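Local coordinates for protein fructose transport system repressor FruR (Pseudomonas putida, PDB 3O74) that probably acts as a DNA-binding dual transcriptional regulator of the LacI family, repressing or activating genes, with fructose 1-phosphate as its preferred effector, at residues B[5-10]-B[86-91]; B[31-36]-B[247-252]; B[59-64]-B[243-248]. One frame throughout, in Å; residues are numbered along the deposited sequence.

Interaction 1: B[5-10]-B[86-91]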
ATOM      1  N   LEU B   5      11.102   8.820  15.213  1.00 24.46           N
ATOM      2  CA  LEU B   5      10.908   7.406  15.471  1.00 25.39           C
ATOM      3  C   LEU B   5      11.144   6.662  14.161  1.00 25.44           C
ATOM      4  O   LEU B   5      10.827   7.175  13.089  1.00 27.87           O
ATOM      5  CB  LEU B   5       9.484   7.159  15.960  1.00 23.49           C
ATOM      6  CG  LEU B   5       8.977   8.094  17.060  1.00 29.72           C
ATOM      7  CD1 LEU B   5       7.473   7.934  17.270  1.00 27.22           C
ATOM      8  CD2 LEU B   5       9.739   7.855  18.356  1.00 25.78           C
ATOM      9  N   GLY B   6      11.710   5.464  14.241  1.00 21.50           N
ATOM     10  CA  GLY B   6      11.906   4.653  13.053  1.00 22.64           C
ATOM     11  C   GLY B   6      10.908   3.513  12.985  1.00 21.79           C
ATOM     12  O   GLY B   6      10.460   3.017  14.019  1.00 20.59           O
ATOM     13  N   PHE B   7      10.558   3.094  11.770  1.00 16.16           N
ATOM     14  CA  PHE B   7       9.706   1.934  11.577  1.00 17.58           C
ATOM     15  C   PHE B   7      10.280   1.047  10.473  1.00 17.59           C
ATOM     16  O   PHE B   7      10.338   1.444   9.311  1.00 20.73           O
ATOM     17  CB  PHE B   7       8.273   2.362  11.235  1.00 19.57           C
ATOM     18  CG  PHE B   7       7.282   1.219  11.184  1.00 21.84           C
ATOM     19  CD1 PHE B   7       7.582  -0.017  11.742  1.00 19.84           C
ATOM     20  CD2 PHE B   7       6.040   1.393  10.590  1.00 19.38           C
ATOM     21  CE1 PHE B   7       6.665  -1.067  11.696  1.00 21.21           C
ATOM     22  CE2 PHE B   7       5.122   0.355  10.542  1.00 23.17           C
ATOM     23  CZ  PHE B   7       5.432  -0.877  11.099  1.00 24.89           C
ATOM     24  N   ILE B   8      10.728  -0.144  10.852  1.00 18.02           N
ATOM     25  CA  ILE B   8      11.186  -1.131   9.888  1.00 18.81           C
ATOM     26  C   ILE B   8      10.051  -2.098   9.608  1.00 20.52           C
ATOM     27  O   ILE B   8       9.603  -2.814  10.509  1.00 20.60           O
ATOM     28  CB  ILE B   8      12.375  -1.936  10.434  1.00 20.22           C
ATOM     29  CG1 ILE B   8      13.589  -1.033  10.638  1.00 19.90           C
ATOM     30  CG2 ILE B   8      12.715  -3.083   9.494  1.00 20.55           C
ATOM     31  CD1 ILE B   8      14.775  -1.749  11.258  1.00 21.11           C
ATOM     32  N   LEU B   9       9.585  -2.129   8.364  1.00 17.44           N
ATOM     33  CA  LEU B   9       8.523  -3.051   7.986  1.00 20.92           C
ATOM     34  C   LEU B   9       8.965  -3.936   6.816  1.00 24.36           C
ATOM     35  O   LEU B   9       9.913  -3.603   6.101  1.00 20.04           O
ATOM     36  CB  LEU B   9       7.230  -2.288   7.689  1.00 22.64           C
ATOM     37  CG  LEU B   9       7.310  -1.123   6.704  1.00 23.99           C
ATOM     38  CD1 LEU B   9       7.310  -1.635   5.273  1.00 25.63           C
ATOM     39  CD2 LEU B   9       6.160  -0.155   6.919  1.00 22.62           C
ATOM     40  N   PRO B  10       8.295  -5.084   6.637  1.00 28.09           N
ATOM     41  CA  PRO B  10       8.756  -6.062   5.646  1.00 31.49           C
ATOM     42  C   PRO B  10       8.412  -5.697   4.210  1.00 28.87           C
ATOM     43  O   PRO B  10       9.149  -6.070   3.302  1.00 33.33           O
ATOM     44  CB  PRO B  10       8.001  -7.338   6.036  1.00 29.51           C
ATOM     45  CG  PRO B  10       7.470  -7.091   7.404  1.00 28.36           C
ATOM     46  CD  PRO B  10       7.211  -5.626   7.469  1.00 25.65           C
ATOM     47  N   ILE B  86       9.985  -1.408  19.914  1.00 16.78           N
ATOM     48  CA  ILE B  86       8.596  -1.849  19.986  1.00 19.48           C
ATOM     49  C   ILE B  86       8.262  -2.703  18.774  1.00 21.76           C
ATOM     50  O   ILE B  86       8.281  -2.216  17.643  1.00 17.45           O
ATOM     51  CB  ILE B  86       7.622  -0.661  20.045  1.00 24.05           C
ATOM     52  CG1 ILE B  86       8.014   0.295  21.170  1.00 30.92           C
ATOM     53  CG2 ILE B  86       6.188  -1.155  20.223  1.00 24.50           C
ATOM     54  CD1 ILE B  86       7.945  -0.336  22.545  1.00 37.79           C
ATOM     55  N   ALA B  87       7.962  -3.978  19.006  1.00 20.78           N
ATOM     56  CA  ALA B  87       7.581  -4.872  17.916  1.00 17.96           C
ATOM     57  C   ALA B  87       6.155  -4.590  17.468  1.00 18.86           C
ATOM     58  O   ALA B  87       5.292  -4.269  18.281  1.00 19.26           O
ATOM     59  CB  ALA B  87       7.739  -6.339  18.329  1.00 17.21           C
ATOM     60  N   ILE B  88       5.911  -4.717  16.169  1.00 19.73           N
ATOM     61  CA  ILE B  88       4.575  -4.530  15.623  1.00 18.19           C
ATOM     62  C   ILE B  88       4.217  -5.691  14.702  1.00 20.19           C
ATOM     63  O   ILE B  88       4.993  -6.054  13.817  1.00 22.70           O
ATOM     64  CB  ILE B  88       4.468  -3.202  14.834  1.00 23.71           C
ATOM     65  CG1 ILE B  88       4.564  -2.008  15.782  1.00 20.81           C
ATOM     66  CG2 ILE B  88       3.167  -3.146  14.052  1.00 25.56           C
ATOM     67  CD1 ILE B  88       4.319  -0.661  15.101  1.00 21.71           C
ATOM     68  N   ASP B  89       3.038  -6.268  14.925  1.00 19.26           N
ATOM     69  CA  ASP B  89       2.523  -7.366  14.101  1.00 23.07           C
ATOM     70  C   ASP B  89       3.279  -8.678  14.306  1.00 22.27           C
ATOM     71  O   ASP B  89       2.674  -9.716  14.556  1.00 32.03           O
ATOM     72  CB  ASP B  89       2.512  -6.977  12.618  1.00 31.34           C
ATOM     73  CG  ASP B  89       1.789  -7.993  11.750  1.00 51.13           C
ATOM     74  OD1 ASP B  89       2.261  -9.144  11.657  1.00 61.46           O
ATOM     75  OD2 ASP B  89       0.747  -7.640  11.158  1.00 55.49           O
ATOM     76  N   ARG B  90       4.601  -8.632  14.196  1.00 23.10           N
ATOM     77  CA  ARG B  90       5.414  -9.806  14.465  1.00 23.92           C
ATOM     78  C   ARG B  90       6.131  -9.651  15.803  1.00 24.37           C
ATOM     79  O   ARG B  90       6.979  -8.782  15.963  1.00 19.53           O
ATOM     80  CB  ARG B  90       6.420 -10.021  13.342  1.00 22.28           C
ATOM     81  CG  ARG B  90       5.792 -10.158  11.969  1.00 22.13           C
ATOM     82  CD  ARG B  90       6.868 -10.366  10.941  1.00 27.41           C
ATOM     83  NE  ARG B  90       6.344 -10.451   9.587  1.00 23.73           N
ATOM     84  CZ  ARG B  90       7.115 -10.594   8.518  1.00 23.00           C
ATOM     85  NH1 ARG B  90       8.428 -10.664   8.670  1.00 22.23           N
ATOM     86  NH2 ARG B  90       6.581 -10.665   7.305  1.00 23.44           N
ATOM     87  N   ARG B  91       5.785 -10.507  16.757  1.00 25.66           N
ATOM     88  CA  ARG B  91       6.277 -10.378  18.121  1.00 19.70           C
ATOM     89  C   ARG B  91       7.786 -10.564  18.220  1.00 15.42           C
ATOM     90  O   ARG B  91       8.383 -11.336  17.471  1.00 23.52           O
ATOM     91  CB  ARG B  91       5.588 -11.401  19.032  1.00 22.06           C
ATOM     92  CG  ARG B  91       6.036 -12.838  18.788  1.00 27.25           C
ATOM     93  CD  ARG B  91       5.670 -13.730  19.962  1.00 28.72           C
ATOM     94  NE  ARG B  91       4.227 -13.818  20.152  1.00 29.75           N
ATOM     95  CZ  ARG B  91       3.644 -14.205  21.282  1.00 32.66           C
ATOM     96  NH1 ARG B  91       4.383 -14.535  22.334  1.00 31.86           N
ATOM     97  NH2 ARG B  91       2.322 -14.257  21.361  1.00 31.10           N
TER
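F7 and P10 of segment 5-10 meet I88 and R90 of segment 86-91 without any backbone bond between the two, because their strands are parallel but not adjacent: strand 61-64 runs between them. Strand 4-9 ends just before P10, while beyond I88 segment 86-91 turns at D89, where phi is positive (71°) and R90 N donates to I88 O at 2.6 Å. Side chains therefore do all the bridging. F7 has CG anti to the backbone N (chi1 -173°), which carries its ring across to I88; the two side chains cross at about a right angle, and CE1 of F7 lies 4.2 Å from CD1 of I88. At the C-terminal ends P10 sets its CB-CG corner over one face of the R90 guanidinium, CG lying 3.6 Å above the plane, over its centre, and 3.7 Å from NH2 of R90. The arginine chain, extended from CG to NE, runs antiparallel to the proline side chain. The charge of R90 is met by D42, which forms a salt bridge with NH1; NE hydrogen-bonds a glycerol, probably from the crystallisation liquor, that OD1 of D89 also holds. Around this buried contact, F63 of strand 61-64 touches both F7 and I88, Y17 of helix 15-30 packs on P10 and R90, and A241 of helix 234-250 lies against I88.

Interaction 2: B[31-36]-B[247-252]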
ATOM      1  N   ARG B  31       2.254  14.345  18.697  1.00 42.15           N
ATOM      2  CA  ARG B  31       3.080  14.334  19.899  1.00 43.67           C
ATOM      3  C   ARG B  31       4.410  15.053  19.706  1.00 42.49           C
ATOM      4  O   ARG B  31       5.199  15.168  20.645  1.00 45.81           O
ATOM      5  CB  ARG B  31       3.313  12.899  20.375  1.00 44.47           C
ATOM      6  CG  ARG B  31       2.075  12.259  20.965  1.00 46.40           C
ATOM      7  CD  ARG B  31       1.602  13.025  22.194  1.00 53.97           C
ATOM      8  NE  ARG B  31       2.544  12.908  23.303  1.00 58.29           N
ATOM      9  CZ  ARG B  31       2.486  11.958  24.232  1.00 61.67           C
ATOM     10  NH1 ARG B  31       1.524  11.046  24.183  1.00 63.11           N
ATOM     11  NH2 ARG B  31       3.385  11.917  25.206  1.00 59.21           N
ATOM     12  N   GLY B  32       4.656  15.534  18.491  1.00 38.96           N
ATOM     13  CA  GLY B  32       5.878  16.263  18.198  1.00 39.31           C
ATOM     14  C   GLY B  32       7.010  15.391  17.683  1.00 40.49           C
ATOM     15  O   GLY B  32       8.175  15.794  17.727  1.00 39.53           O
ATOM     16  N   TYR B  33       6.676  14.194  17.201  1.00 31.67           N
ATOM     17  CA  TYR B  33       7.675  13.286  16.642  1.00 28.13           C
ATOM     18  C   TYR B  33       7.463  13.092  15.143  1.00 26.59           C
ATOM     19  O   TYR B  33       6.329  13.096  14.670  1.00 29.89           O
ATOM     20  CB  TYR B  33       7.606  11.920  17.331  1.00 28.23           C
ATOM     21  CG  TYR B  33       8.017  11.937  18.779  1.00 29.56           C
ATOM     22  CD1 TYR B  33       9.294  11.550  19.164  1.00 29.84           C
ATOM     23  CD2 TYR B  33       7.130  12.345  19.766  1.00 36.65           C
ATOM     24  CE1 TYR B  33       9.675  11.566  20.495  1.00 37.92           C
ATOM     25  CE2 TYR B  33       7.503  12.367  21.097  1.00 37.69           C
ATOM     26  CZ  TYR B  33       8.775  11.978  21.456  1.00 40.53           C
ATOM     27  OH  TYR B  33       9.143  12.000  22.780  1.00 44.50           O
ATOM     28  N   GLN B  34       8.558  12.918  14.405  1.00 24.99           N
ATOM     29  CA  GLN B  34       8.484  12.551  12.992  1.00 26.35           C
ATOM     30  C   GLN B  34       8.753  11.054  12.848  1.00 25.34           C
ATOM     31  O   GLN B  34       9.520  10.479  13.613  1.00 28.26           O
ATOM     32  CB  GLN B  34       9.495  13.351  12.169  1.00 27.11           C
ATOM     33  CG  GLN B  34       9.408  14.864  12.349  1.00 38.46           C
ATOM     34  CD  GLN B  34       8.136  15.455  11.769  1.00 50.70           C
ATOM     35  OE1 GLN B  34       7.546  16.370  12.343  1.00 52.46           O
ATOM     36  NE2 GLN B  34       7.708  14.932  10.626  1.00 52.75           N
ATOM     37  N   LEU B  35       8.120  10.423  11.867  1.00 25.94           N
ATOM     38  CA  LEU B  35       8.339   9.005  11.620  1.00 25.46           C
ATOM     39  C   LEU B  35       9.153   8.773  10.347  1.00 28.75           C
ATOM     40  O   LEU B  35       8.818   9.291   9.286  1.00 28.99           O
ATOM     41  CB  LEU B  35       7.001   8.266  11.523  1.00 25.18           C
ATOM     42  CG  LEU B  35       7.063   6.740  11.400  1.00 25.64           C
ATOM     43  CD1 LEU B  35       7.514   6.104  12.712  1.00 28.77           C
ATOM     44  CD2 LEU B  35       5.721   6.165  10.964  1.00 21.48           C
ATOM     45  N   LEU B  36      10.225   7.995  10.463  1.00 24.21           N
ATOM     46  CA  LEU B  36      10.987   7.573   9.298  1.00 21.82           C
ATOM     47  C   LEU B  36      10.743   6.094   9.048  1.00 21.03           C
ATOM     48  O   LEU B  36      10.894   5.261   9.944  1.00 21.18           O
ATOM     49  CB  LEU B  36      12.476   7.847   9.479  1.00 26.27           C
ATOM     50  CG  LEU B  36      12.883   9.318   9.587  1.00 31.38           C
ATOM     51  CD1 LEU B  36      14.364   9.434   9.911  1.00 35.68           C
ATOM     52  CD2 LEU B  36      12.546  10.071   8.307  1.00 32.31           C
ATOM     53  N   ALA B 247       6.017   6.129  26.283  1.00 32.46           N
ATOM     54  CA  ALA B 247       6.189   5.877  27.712  1.00 28.61           C
ATOM     55  C   ALA B 247       7.634   5.490  28.004  1.00 29.01           C
ATOM     56  O   ALA B 247       8.187   5.869  29.029  1.00 34.83           O
ATOM     57  CB  ALA B 247       5.234   4.801  28.190  1.00 30.86           C
ATOM     58  N   ALA B 248       8.243   4.738  27.094  1.00 27.03           N
ATOM     59  CA  ALA B 248       9.646   4.365  27.221  1.00 28.71           C
ATOM     60  C   ALA B 248      10.553   5.583  27.045  1.00 35.54           C
ATOM     61  O   ALA B 248      11.574   5.718  27.723  1.00 40.94           O
ATOM     62  CB  ALA B 248       9.997   3.296  26.207  1.00 27.98           C
ATOM     63  N   ILE B 249      10.181   6.469  26.129  1.00 29.96           N
ATOM     64  CA  ILE B 249      10.985   7.657  25.863  1.00 28.55           C
ATOM     65  C   ILE B 249      10.823   8.734  26.935  1.00 31.76           C
ATOM     66  O   ILE B 249      11.809   9.269  27.449  1.00 30.38           O
ATOM     67  CB  ILE B 249      10.646   8.272  24.488  1.00 32.39           C
ATOM     68  CG1 ILE B 249      11.034   7.306  23.369  1.00 35.24           C
ATOM     69  CG2 ILE B 249      11.360   9.611  24.316  1.00 31.64           C
ATOM     70  CD1 ILE B 249      10.459   7.673  22.019  1.00 38.93           C
ATOM     71  N   GLU B 250       9.577   9.048  27.267  1.00 31.02           N
ATOM     72  CA  GLU B 250       9.289  10.189  28.129  1.00 36.50           C
ATOM     73  C   GLU B 250       9.171   9.847  29.615  1.00 42.11           C
ATOM     74  O   GLU B 250       9.458  10.685  30.467  1.00 42.25           O
ATOM     75  CB  GLU B 250       8.048  10.929  27.623  1.00 41.01           C
ATOM     76  CG  GLU B 250       8.187  11.368  26.164  1.00 46.34           C
ATOM     77  CD  GLU B 250       7.004  12.175  25.663  1.00 49.34           C
ATOM     78  OE1 GLU B 250       5.964  12.196  26.351  1.00 53.64           O
ATOM     79  OE2 GLU B 250       7.112  12.786  24.576  1.00 45.35           O
ATOM     80  N   GLU B 251       8.762   8.622  29.927  1.00 47.37           N
ATOM     81  CA  GLU B 251       8.620   8.207  31.322  1.00 50.60           C
ATOM     82  C   GLU B 251       9.606   7.112  31.700  1.00 50.28           C
ATOM     83  O   GLU B 251       9.649   6.678  32.849  1.00 58.05           O
ATOM     84  CB  GLU B 251       7.192   7.743  31.606  1.00 57.90           C
ATOM     85  CG  GLU B 251       6.146   8.811  31.361  1.00 69.70           C
ATOM     86  CD  GLU B 251       4.739   8.299  31.577  1.00 80.05           C
ATOM     87  OE1 GLU B 251       4.563   7.378  32.403  1.00 84.75           O
ATOM     88  OE2 GLU B 251       3.810   8.815  30.921  1.00 82.63           O
ATOM     89  N   LYS B 252      10.393   6.664  30.729  1.00 48.01           N
ATOM     90  CA  LYS B 252      11.363   5.599  30.952  1.00 48.87           C
ATOM     91  C   LYS B 252      10.692   4.312  31.436  1.00 45.73           C
ATOM     92  O   LYS B 252      11.329   3.467  32.070  1.00 44.40           O
ATOM     93  CB  LYS B 252      12.455   6.060  31.922  1.00 56.21           C
ATOM     94  CG  LYS B 252      13.391   7.107  31.335  1.00 62.66           C
ATOM     95  CD  LYS B 252      13.774   8.153  32.366  1.00 71.60           C
ATOM     96  CE  LYS B 252      12.592   9.054  32.702  1.00 77.06           C
ATOM     97  NZ  LYS B 252      12.900   9.986  33.824  1.00 79.11           N
TER
HETATM   98  O   HOH W   1       5.141  14.342  23.464  1.00 47.59           O
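A partly buried polar clasp joins the loop between helix 15-30 and strand 34-39 to the C-terminal turn of helix 234-250, its centre about 25 Å from that of the chain, with I249 touching H1. Its hub is the carboxylate of E250, whose chain is extended beyond CG and brings one oxygen to each of two partners. OH of Y33 donates to OE2 of E250 over 2.8 Å, reaching that oxygen on its anti side, 17° out of the carboxylate plane. OE2 lies at the edge of the Y33 ring, near its plane. OE1 of E250 instead faces the edge of the R31 guanidinium, 2.8 Å from NH2 of R31, in a salt bridge whose hydrogen bond is weak, bent to 120° at the hydrogen; here the flat groups are turned 57° from one another. R31 reaches back through bends at chi2 and chi3, which leave NE facing a water. That water accepts from NE of R31 at 3.0 Å and donates both to O of R31 and, at 2.7 Å, to OE2 of E250. OE2 thus has two donors, and the water ties the arginine's backbone and side chain to the glutamate; the nearby positive charge would be expected to favour the ionised carboxylate. Beside these polar groups, CG2 of I249 lies 3.6 Å from OH of Y33, while L246 packs against both R31 and Y33. The chain enters the loop through a Schellman motif at G32, whose positive phi ends helix 15-30. Such a helix-loop-strand passage belongs to the first beta-alpha-beta unit of the LacI/periplasmic-binding-protein fold, here fastened to a helix from late in the chain.

Interaction 3: B[59-64]-B[243-248]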
ATOM      1  N   CYS B  59      17.379   7.564  16.263  1.00 37.96           N
ATOM      2  CA  CYS B  59      15.945   7.670  16.492  0.62 34.06           C
ATOM      3  C   CYS B  59      15.640   7.397  17.964  1.00 30.80           C
ATOM      4  O   CYS B  59      16.319   6.599  18.604  1.00 35.83           O
ATOM      5  CB  CYS B  59      15.171   6.704  15.592  0.62 30.93           C
ATOM      6  SG  CYS B  59      15.293   7.073  13.826  0.62 51.47           S
ATOM      7  N   ASP B  60      14.623   8.066  18.498  1.00 28.73           N
ATOM      8  CA  ASP B  60      14.285   7.943  19.913  1.00 29.92           C
ATOM      9  C   ASP B  60      13.689   6.581  20.256  1.00 31.03           C
ATOM     10  O   ASP B  60      13.813   6.100  21.382  1.00 26.45           O
ATOM     11  CB  ASP B  60      13.332   9.063  20.332  1.00 31.99           C
ATOM     12  CG  ASP B  60      13.975  10.433  20.256  1.00 38.50           C
ATOM     13  OD1 ASP B  60      15.204  10.501  20.036  1.00 36.17           O
ATOM     14  OD2 ASP B  60      13.252  11.439  20.420  1.00 41.42           O
ATOM     15  N   ALA B  61      13.039   5.962  19.279  1.00 30.42           N
ATOM     16  CA  ALA B  61      12.522   4.611  19.444  1.00 24.89           C
ATOM     17  C   ALA B  61      12.382   3.956  18.083  1.00 26.06           C
ATOM     18  O   ALA B  61      12.293   4.639  17.064  1.00 23.85           O
ATOM     19  CB  ALA B  61      11.184   4.625  20.175  1.00 20.65           C
ATOM     20  N   LEU B  62      12.363   2.629  18.070  1.00 19.74           N
ATOM     21  CA  LEU B  62      12.278   1.890  16.817  1.00 17.73           C
ATOM     22  C   LEU B  62      11.110   0.913  16.849  1.00 24.80           C
ATOM     23  O   LEU B  62      11.037   0.034  17.719  1.00 19.44           O
ATOM     24  CB  LEU B  62      13.588   1.143  16.555  1.00 19.69           C
ATOM     25  CG  LEU B  62      13.716   0.263  15.313  1.00 20.68           C
ATOM     26  CD1 LEU B  62      13.498   1.077  14.032  1.00 21.34           C
ATOM     27  CD2 LEU B  62      15.080  -0.408  15.299  1.00 24.53           C
ATOM     28  N   PHE B  63      10.184   1.094  15.912  1.00 16.87           N
ATOM     29  CA  PHE B  63       9.126   0.122  15.686  1.00 19.02           C
ATOM     30  C   PHE B  63       9.641  -0.871  14.663  1.00 20.29           C
ATOM     31  O   PHE B  63      10.334  -0.491  13.714  1.00 16.71           O
ATOM     32  CB  PHE B  63       7.866   0.798  15.145  1.00 19.37           C
ATOM     33  CG  PHE B  63       7.299   1.847  16.055  1.00 21.58           C
ATOM     34  CD1 PHE B  63       6.655   1.490  17.229  1.00 23.86           C
ATOM     35  CD2 PHE B  63       7.399   3.195  15.731  1.00 24.66           C
ATOM     36  CE1 PHE B  63       6.126   2.463  18.073  1.00 24.10           C
ATOM     37  CE2 PHE B  63       6.872   4.161  16.560  1.00 26.25           C
ATOM     38  CZ  PHE B  63       6.238   3.800  17.733  1.00 27.12           C
ATOM     39  N   VAL B  64       9.303  -2.143  14.829  1.00 18.26           N
ATOM     40  CA  VAL B  64       9.800  -3.134  13.885  1.00 21.44           C
ATOM     41  C   VAL B  64       8.899  -4.357  13.728  1.00 21.73           C
ATOM     42  O   VAL B  64       8.425  -4.928  14.706  1.00 16.07           O
ATOM     43  CB  VAL B  64      11.251  -3.577  14.245  1.00 30.56           C
ATOM     44  CG1 VAL B  64      11.313  -4.167  15.649  1.00 27.04           C
ATOM     45  CG2 VAL B  64      11.789  -4.566  13.221  1.00 32.39           C
ATOM     46  N   GLU B 243       1.882   4.722  22.120  1.00 28.27           N
ATOM     47  CA  GLU B 243       1.825   5.022  23.538  1.00 32.51           C
ATOM     48  C   GLU B 243       2.906   4.265  24.305  1.00 31.16           C
ATOM     49  O   GLU B 243       3.504   4.801  25.239  1.00 32.77           O
ATOM     50  CB  GLU B 243       0.438   4.690  24.080  1.00 43.22           C
ATOM     51  CG  GLU B 243       0.439   3.743  25.251  1.00 59.95           C
ATOM     52  CD  GLU B 243      -0.777   3.931  26.129  1.00 73.77           C
ATOM     53  OE1 GLU B 243      -1.041   3.063  26.988  1.00 78.37           O
ATOM     54  OE2 GLU B 243      -1.473   4.954  25.957  1.00 78.87           O
ATOM     55  N   LEU B 244       3.160   3.022  23.907  1.00 31.02           N
ATOM     56  CA  LEU B 244       4.228   2.231  24.512  1.00 30.25           C
ATOM     57  C   LEU B 244       5.587   2.853  24.211  1.00 27.93           C
ATOM     58  O   LEU B 244       6.464   2.904  25.075  1.00 27.46           O
ATOM     59  CB  LEU B 244       4.185   0.788  24.006  1.00 29.43           C
ATOM     60  CG  LEU B 244       3.366  -0.239  24.796  1.00 35.53           C
ATOM     61  CD1 LEU B 244       2.303   0.416  25.653  1.00 44.62           C
ATOM     62  CD2 LEU B 244       2.726  -1.246  23.851  1.00 32.85           C
ATOM     63  N   ALA B 245       5.761   3.327  22.981  1.00 22.36           N
ATOM     64  CA  ALA B 245       7.012   3.973  22.585  1.00 25.47           C
ATOM     65  C   ALA B 245       7.266   5.238  23.397  1.00 25.96           C
ATOM     66  O   ALA B 245       8.362   5.445  23.923  1.00 24.56           O
ATOM     67  CB  ALA B 245       6.997   4.293  21.091  1.00 23.75           C
ATOM     68  N   LEU B 246       6.243   6.079  23.500  1.00 26.33           N
ATOM     69  CA  LEU B 246       6.363   7.354  24.201  1.00 28.63           C
ATOM     70  C   LEU B 246       6.571   7.192  25.708  1.00 33.51           C
ATOM     71  O   LEU B 246       7.226   8.020  26.339  1.00 33.70           O
ATOM     72  CB  LEU B 246       5.145   8.232  23.918  1.00 31.23           C
ATOM     73  CG  LEU B 246       4.940   8.585  22.444  1.00 35.97           C
ATOM     74  CD1 LEU B 246       3.721   9.474  22.259  1.00 37.58           C
ATOM     75  CD2 LEU B 246       6.181   9.254  21.881  1.00 40.45           C
ATOM     76  N   ALA B 247       6.017   6.129  26.283  1.00 32.46           N
ATOM     77  CA  ALA B 247       6.189   5.877  27.712  1.00 28.61           C
ATOM     78  C   ALA B 247       7.634   5.490  28.004  1.00 29.01           C
ATOM     79  O   ALA B 247       8.187   5.869  29.029  1.00 34.83           O
ATOM     80  CB  ALA B 247       5.234   4.801  28.190  1.00 30.86           C
ATOM     81  N   ALA B 248       8.243   4.738  27.094  1.00 27.03           N
ATOM     82  CA  ALA B 248       9.646   4.365  27.221  1.00 28.71           C
ATOM     83  C   ALA B 248      10.553   5.583  27.045  1.00 35.54           C
ATOM     84  O   ALA B 248      11.574   5.718  27.723  1.00 40.94           O
ATOM     85  CB  ALA B 248       9.997   3.296  26.207  1.00 27.98           C
TER
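F63 brings the CE1-CZ side of its ring against the methyl of A245, with CZ of F63 3.5 Å from CB of A245 and CE1 of F63 3.6 Å from the same carbon. The approach is oblique to the ring. With CG anti to the carbonyl carbon (chi1 -60°), the ring reaches from strand 61-64 to helix 234-250. Two residues earlier on the same side of the strand, A61 itself points toward the helix, its CB 4.3 Å from CB of A245. The backbones come nearest at this alanine pair, where the CA atoms of A61 and A245 are 6.4 Å apart: with only methyls between them, strand and helix can lie this close. In the alpha/beta sandwich of periplasmic-binding-protein-like domains, helices pack on both faces of a largely parallel sheet, and here a helix from late in the chain lies on an early strand. L62, between the two contacting residues, turns the other way and touches F54 of helix 44-56, which lies against the opposite face of the sheet. The F63 ring also meets L5 and I86 of the flanking strands, and A245 packs on I86 as well.

Overall arrangement
From the N terminus, strand 4-9 leads through helix 15-30 to the loop of interaction 2, then to the strand of interaction 3 and on to segment 86-91, where interaction 1 closes a loop back to the first strand. Interactions 2 and 3 close much longer loops, that of 3 lying essentially inside that of 2, both returning on helix 234-250 and sharing A247 and A248. Interaction 1 crosses each, since 5-10 precedes their first segments and 86-91 falls between their two ends. Backbone bonds join strand 4-9 to 34-39 and 61-64, and 61-64 to 85-88. Interaction 1 ties two strands at one end of the sheet; interactions 2 and 3 fasten that end to the helix.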